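PDB 2EWV: twitching motility protein PilT from Aquifex aeolicus, which is a hexameric ATPase that drives pilus retraction and so probably powers twitching motility. Local coordinates for residues L122-K127 with L291-L296. Numbering follows the deposited sequence.
Sequences LGLPDK and LAYELL. With ADP (adenosine-5'-diphosphate), chain B.
Tyr293 meets Leu124 and Pro125 where the loop that follows helix 119-122 lies over strand 289-295, an outermost strand, within this chain, of the mixed sheet in the P-loop ATPase domain. No hydrogen bond joins the two segments; the contact is made mainly by apolar side chains. Leu291, Tyr293 and Leu295 all point from the strand toward the loop. With Tyr293 CG between the backbone N and the carbonyl carbon (chi1 59°), the ring ends beside Leu124 and Pro125. Leu124 crosses it obliquely, its CD1 3.8 Å from Tyr293 CD2, and the same methyl reaches Leu291 CD2 at 4.1 Å. Leu291 CD2 itself lies at the edge of the tyrosine ring, in its plane. Leu124 also touches Thr152 of helix 149-163. Pro125 CD meets the phenol end of the ring at a slant, 3.9 Å from Tyr293 CZ. Farther along, Pro125 CG and Leu295 CD1 meet tip to tip at 4.0 Å, and Leu295 also packs on Ile277 of the neighbouring strand. Without the ring, as with an alanine here, Leu124 CD1 and Pro125 CD would probably lose their common partner and a gap would open beneath the loop. At the nucleotide end the contact borders the adenine: ADP N6 donates a hydrogen bond to Leu122 O at 3.1 Å, while Leu291 CD2 lies 3.6 Å from that same N6.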
loop_
_atom_site.group_PDB
_atom_site.type_symbol
_atom_site.label_atom_id
_atom_site.label_comp_id
_atom_site.label_asym_id
_atom_site.label_seq_id
_atom_site.Cartn_x
_atom_site.Cartn_y
_atom_site.Cartn_z
ATOM N N LEU A 122 -27.426 -25.126 35.787
ATOM C CA LEU A 122 -27.108 -25.103 34.365
ATOM C C LEU A 122 -27.675 -26.342 33.676
ATOM O O LEU A 122 -28.653 -26.262 32.934
ATOM C CB LEU A 122 -25.584 -25.053 34.176
ATOM C CG LEU A 122 -24.914 -23.706 33.870
ATOM C CD1 LEU A 122 -25.478 -22.587 34.740
ATOM C CD2 LEU A 122 -23.416 -23.860 34.071
ATOM N N GLY A 123 -27.052 -27.486 33.932
ATOM C CA GLY A 123 -27.495 -28.730 33.339
ATOM C C GLY A 123 -26.340 -29.673 33.044
ATOM O O GLY A 123 -26.522 -30.894 33.052
ATOM N N LEU A 124 -25.153 -29.117 32.788
ATOM C CA LEU A 124 -23.968 -29.921 32.477
ATOM C C LEU A 124 -23.789 -31.043 33.476
ATOM O O LEU A 124 -24.271 -30.963 34.598
ATOM C CB LEU A 124 -22.700 -29.069 32.480
ATOM C CG LEU A 124 -22.607 -27.924 31.484
ATOM C CD1 LEU A 124 -22.964 -28.428 30.096
ATOM C CD2 LEU A 124 -23.536 -26.804 31.921
ATOM N N PRO A 125 -23.080 -32.104 33.078
ATOM C CA PRO A 125 -22.838 -33.245 33.956
ATOM C C PRO A 125 -21.886 -32.867 35.078
ATOM O O PRO A 125 -21.466 -31.717 35.189
ATOM C CB PRO A 125 -22.227 -34.267 33.017
ATOM C CG PRO A 125 -21.439 -33.407 32.094
ATOM C CD PRO A 125 -22.405 -32.294 31.784
ATOM N N ASP A 126 -21.543 -33.842 35.905
ATOM C CA ASP A 126 -20.634 -33.589 37.008
ATOM C C ASP A 126 -19.200 -33.839 36.539
ATOM O O ASP A 126 -18.280 -33.993 37.344
ATOM C CB ASP A 126 -20.988 -34.499 38.182
ATOM C CG ASP A 126 -22.460 -34.404 38.575
ATOM O OD1 ASP A 126 -22.866 -35.104 39.532
ATOM O OD2 ASP A 126 -23.206 -33.634 37.926
ATOM N N LYS A 127 -19.026 -33.882 35.222
ATOM C CA LYS A 127 -17.716 -34.094 34.614
ATOM C C LYS A 127 -17.075 -32.734 34.372
ATOM O O LYS A 127 -15.893 -32.544 34.640
ATOM C CB LYS A 127 -17.856 -34.845 33.282
ATOM C CG LYS A 127 -17.223 -36.242 33.251
ATOM C CD LYS A 127 -15.719 -36.174 33.493
ATOM C CE LYS A 127 -15.024 -37.503 33.234
ATOM N NZ LYS A 127 -13.550 -37.393 33.473
ATOM N N LEU A 291 -31.147 -28.048 28.129
ATOM C CA LEU A 291 -30.018 -27.914 27.248
ATOM C C LEU A 291 -29.477 -29.166 26.571
ATOM O O LEU A 291 -29.241 -30.178 27.224
ATOM C CB LEU A 291 -28.924 -27.214 28.040
ATOM C CG LEU A 291 -27.443 -27.257 27.686
ATOM C CD1 LEU A 291 -27.074 -26.246 26.597
ATOM C CD2 LEU A 291 -26.680 -26.963 28.973
ATOM N N ALA A 292 -29.295 -29.095 25.256
ATOM C CA ALA A 292 -28.744 -30.217 24.518
ATOM C C ALA A 292 -27.254 -29.926 24.446
ATOM O O ALA A 292 -26.849 -28.788 24.656
ATOM C CB ALA A 292 -29.340 -30.275 23.126
ATOM N N TYR A 293 -26.433 -30.929 24.164
ATOM C CA TYR A 293 -25.004 -30.677 24.057
ATOM C C TYR A 293 -24.163 -31.888 23.647
ATOM O O TYR A 293 -24.642 -33.025 23.644
ATOM C CB TYR A 293 -24.467 -30.067 25.366
ATOM C CG TYR A 293 -24.660 -30.909 26.611
ATOM C CD1 TYR A 293 -24.253 -32.233 26.639
ATOM C CD2 TYR A 293 -25.232 -30.374 27.762
ATOM C CE1 TYR A 293 -24.403 -33.014 27.772
ATOM C CE2 TYR A 293 -25.388 -31.149 28.912
ATOM C CZ TYR A 293 -24.970 -32.468 28.898
ATOM O OH TYR A 293 -25.120 -33.245 30.007
ATOM N N GLU A 294 -22.915 -31.623 23.269
ATOM C CA GLU A 294 -21.986 -32.675 22.868
ATOM C C GLU A 294 -20.712 -32.414 23.661
ATOM O O GLU A 294 -20.141 -31.326 23.601
ATOM C CB GLU A 294 -21.736 -32.626 21.343
ATOM C CG GLU A 294 -21.163 -33.934 20.726
ATOM C CD GLU A 294 -21.494 -34.116 19.235
ATOM O OE1 GLU A 294 -20.979 -35.069 18.614
ATOM O OE2 GLU A 294 -22.277 -33.317 18.678
ATOM N N LEU A 295 -20.282 -33.419 24.417
ATOM C CA LEU A 295 -19.102 -33.292 25.264
ATOM C C LEU A 295 -17.973 -34.237 24.857
ATOM O O LEU A 295 -18.136 -35.459 24.823
ATOM C CB LEU A 295 -19.504 -33.533 26.726
ATOM C CG LEU A 295 -18.615 -33.001 27.851
ATOM C CD1 LEU A 295 -19.473 -32.177 28.795
ATOM C CD2 LEU A 295 -17.939 -34.148 28.589
ATOM N N LEU A 296 -16.820 -33.645 24.570
ATOM C CA LEU A 296 -15.646 -34.381 24.135
ATOM C C LEU A 296 -14.452 -34.230 25.067
ATOM O O LEU A 296 -13.755 -33.217 25.039
ATOM C CB LEU A 296 -15.252 -33.902 22.739
ATOM C CG LEU A 296 -13.913 -34.341 22.151
ATOM C CD1 LEU A 296 -13.917 -35.845 21.923
ATOM C CD2 LEU A 296 -13.678 -33.599 20.843
HETATM P PB ADP B . -24.771 -16.700 24.995
HETATM O O1B ADP B . -24.660 -15.972 23.709
HETATM O O2B ADP B . -24.776 -18.296 24.701
HETATM O O3B ADP B . -23.505 -16.293 25.884
HETATM P PA ADP B . -26.143 -16.588 27.373
HETATM O O1A ADP B . -25.070 -17.523 27.760
HETATM O O2A ADP B . -25.978 -15.191 28.188
HETATM O O3A ADP B . -26.153 -16.272 25.758
HETATM O "O5'" ADP B . -27.555 -17.267 27.780
HETATM C "C5'" ADP B . -28.616 -16.321 27.501
HETATM C "C4'" ADP B . -29.880 -16.647 28.323
HETATM O "O4'" ADP B . -30.079 -18.097 28.440
HETATM C "C3'" ADP B . -29.761 -16.069 29.749
HETATM O "O3'" ADP B . -30.982 -15.445 30.135
HETATM C "C2'" ADP B . -29.424 -17.311 30.606
HETATM O "O2'" ADP B . -29.875 -17.203 31.960
HETATM C "C1'" ADP B . -30.073 -18.483 29.849
HETATM N N9 ADP B . -29.275 -19.728 30.031
HETATM C C8 ADP B . -27.916 -19.866 29.832
HETATM N N7 ADP B . -27.529 -21.088 30.085
HETATM C C5 ADP B . -28.606 -21.829 30.458
HETATM C C6 ADP B . -28.806 -23.188 30.856
HETATM N N6 ADP B . -27.743 -24.072 30.904
HETATM N N1 ADP B . -30.066 -23.594 31.175
HETATM C C2 ADP B . -31.107 -22.756 31.135
HETATM N N3 ADP B . -30.962 -21.465 30.771
HETATM C C4 ADP B . -29.748 -20.963 30.438
#